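Local coordinates for protein SAV1430 (Staphylococcus aureus subsp. aureus Mu50, PDB 2FFM) that is of unknown function but, as a member of the Nfu/NifU N-terminal family, may take part in iron-sulfur cluster assembly, at residues D36-P39 against A40-D44. Numbering follows the deposited sequence.
Sequences DSQP and AFIND
The pyrrolidine ring of P39 runs alongside the side chain of I42, with CD of P39 3.6 Å from CG1 of I42. That branch of I42 lies anti to its own carbonyl carbon (chi1 -67°), which sets CG1 beside the proline ring, close to its CB and CG as well. From the loop, the amide of Q38 reaches the amide of N43, on the first turn of the helix, the two planes turned 34° from each other. N43 has its CG anti to the carbonyl carbon (chi1 -69°), and its side chain turns back to the loop. P39 occupies the N-cap position of helix 40-46, the short helix that follows the loop after strand 29-31. Its carbonyl begins the helical bonding: P39 O accepts a hydrogen bond from N of N43 at 3.2 Å, the i to i+4 bond that opens the helix. CG1 of I42 also rests over one face of the F41 ring, away from its centre, while P39 CB approaches F41 CE1 obliquely at 3.8 Å. Y31 of the edge strand 29-31 touches the side chains of Q38, P39 and I42, and H56 of strand 51-57 meets F41 and I42, seating the start of the helix on the antiparallel sheet.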
ATOM      1  N   ASP A  36     -13.262   8.455   5.323  1.00 42.36           N
ATOM      2  CA  ASP A  36     -12.830   9.842   5.246  1.00 42.24           C
ATOM      3  C   ASP A  36     -11.655  10.312   6.118  1.00 40.45           C
ATOM      4  O   ASP A  36     -11.004  11.296   5.776  1.00 41.09           O
ATOM      5  CB  ASP A  36     -14.038  10.738   5.499  1.00 45.84           C
ATOM      6  CG  ASP A  36     -14.615  10.546   6.883  1.00 48.25           C
ATOM      7  OD1 ASP A  36     -15.083   9.429   7.183  1.00 52.50           O
ATOM      8  OD2 ASP A  36     -14.590  11.511   7.674  1.00 50.84           O
ATOM      9  N   SER A  37     -11.374   9.633   7.228  1.00 36.92           N
ATOM     10  CA  SER A  37     -10.276  10.054   8.093  1.00 35.08           C
ATOM     11  C   SER A  37      -8.889   9.726   7.538  1.00 33.57           C
ATOM     12  O   SER A  37      -7.942  10.493   7.729  1.00 35.69           O
ATOM     13  CB  SER A  37     -10.420   9.450   9.499  1.00 34.45           C
ATOM     14  OG  SER A  37     -10.315   8.041   9.484  1.00 35.24           O
ATOM     15  N   GLN A  38      -8.763   8.602   6.845  1.00 30.68           N
ATOM     16  CA  GLN A  38      -7.480   8.189   6.282  1.00 29.03           C
ATOM     17  C   GLN A  38      -7.025   9.080   5.134  1.00 26.40           C
ATOM     18  O   GLN A  38      -7.806   9.867   4.599  1.00 27.72           O
ATOM     19  CB  GLN A  38      -7.588   6.746   5.779  1.00 27.55           C
ATOM     20  CG  GLN A  38      -8.124   5.807   6.817  1.00 29.36           C
ATOM     21  CD  GLN A  38      -8.479   4.468   6.242  1.00 31.07           C
ATOM     22  OE1 GLN A  38      -8.909   4.369   5.090  1.00 31.13           O
ATOM     23  NE2 GLN A  38      -8.331   3.424   7.046  1.00 28.62           N
ATOM     24  N   PRO A  39      -5.739   8.986   4.757  1.00 24.46           N
ATOM     25  CA  PRO A  39      -5.267   9.814   3.641  1.00 25.55           C
ATOM     26  C   PRO A  39      -5.977   9.353   2.351  1.00 22.91           C
ATOM     27  O   PRO A  39      -6.373   8.195   2.238  1.00 21.89           O
ATOM     28  CB  PRO A  39      -3.764   9.523   3.608  1.00 24.87           C
ATOM     29  CG  PRO A  39      -3.451   9.203   5.031  1.00 22.71           C
ATOM     30  CD  PRO A  39      -4.607   8.327   5.434  1.00 23.17           C
ATOM     31  N   ALA A  40      -6.128  10.253   1.386  1.00 22.56           N
ATOM     32  CA  ALA A  40      -6.806   9.917   0.137  1.00 22.51           C
ATOM     33  C   ALA A  40      -6.134   8.809  -0.646  1.00 22.92           C
ATOM     34  O   ALA A  40      -6.799   7.859  -1.076  1.00 24.51           O
ATOM     35  CB  ALA A  40      -6.937  11.147  -0.745  1.00 22.30           C
ATOM     36  N   PHE A  41      -4.824   8.915  -0.849  1.00 21.90           N
ATOM     37  CA  PHE A  41      -4.152   7.884  -1.620  1.00 23.63           C
ATOM     38  C   PHE A  41      -4.353   6.528  -0.937  1.00 23.53           C
ATOM     39  O   PHE A  41      -4.443   5.502  -1.610  1.00 24.92           O
ATOM     40  CB  PHE A  41      -2.659   8.222  -1.836  1.00 23.49           C
ATOM     41  CG  PHE A  41      -1.784   7.907  -0.676  1.00 23.45           C
ATOM     42  CD1 PHE A  41      -1.593   8.836   0.344  1.00 24.62           C
ATOM     43  CD2 PHE A  41      -1.177   6.658  -0.583  1.00 22.53           C
ATOM     44  CE1 PHE A  41      -0.796   8.528   1.446  1.00 24.76           C
ATOM     45  CE2 PHE A  41      -0.380   6.331   0.507  1.00 23.31           C
ATOM     46  CZ  PHE A  41      -0.189   7.261   1.530  1.00 24.20           C
ATOM     47  N   ILE A  42      -4.482   6.537   0.391  1.00 23.42           N
ATOM     48  CA  ILE A  42      -4.702   5.307   1.153  1.00 24.51           C
ATOM     49  C   ILE A  42      -6.056   4.652   0.843  1.00 27.06           C
ATOM     50  O   ILE A  42      -6.154   3.418   0.775  1.00 28.41           O
ATOM     51  CB  ILE A  42      -4.623   5.559   2.669  1.00 22.78           C
ATOM     52  CG1 ILE A  42      -3.191   5.952   3.062  1.00 22.46           C
ATOM     53  CG2 ILE A  42      -5.090   4.336   3.418  1.00 17.35           C
ATOM     54  CD1 ILE A  42      -2.170   4.832   2.962  1.00 24.02           C
ATOM     55  N   ASN A  43      -7.100   5.459   0.661  1.00 26.18           N
ATOM     56  CA  ASN A  43      -8.416   4.897   0.336  1.00 26.28           C
ATOM     57  C   ASN A  43      -8.432   4.424  -1.112  1.00 25.98           C
ATOM     58  O   ASN A  43      -9.141   3.489  -1.455  1.00 22.89           O
ATOM     59  CB  ASN A  43      -9.538   5.932   0.513  1.00 25.32           C
ATOM     60  CG  ASN A  43      -9.776   6.305   1.956  1.00 24.78           C
ATOM     61  OD1 ASN A  43     -10.168   7.438   2.252  1.00 21.78           O
ATOM     62  ND2 ASN A  43      -9.556   5.357   2.866  1.00 22.74           N
ATOM     63  N   ASP A  44      -7.661   5.081  -1.970  1.00 28.08           N
ATOM     64  CA  ASP A  44      -7.660   4.661  -3.352  1.00 30.75           C
ATOM     65  C   ASP A  44      -6.984   3.316  -3.502  1.00 30.35           C
ATOM     66  O   ASP A  44      -7.407   2.502  -4.312  1.00 32.07           O
ATOM     67  CB  ASP A  44      -7.001   5.709  -4.247  1.00 31.91           C
ATOM     68  CG  ASP A  44      -7.856   6.970  -4.393  1.00 34.65           C
ATOM     69  OD1 ASP A  44      -9.066   6.939  -4.046  1.00 35.86           O
ATOM     70  OD2 ASP A  44      -7.324   7.996  -4.868  1.00 36.30           O
TER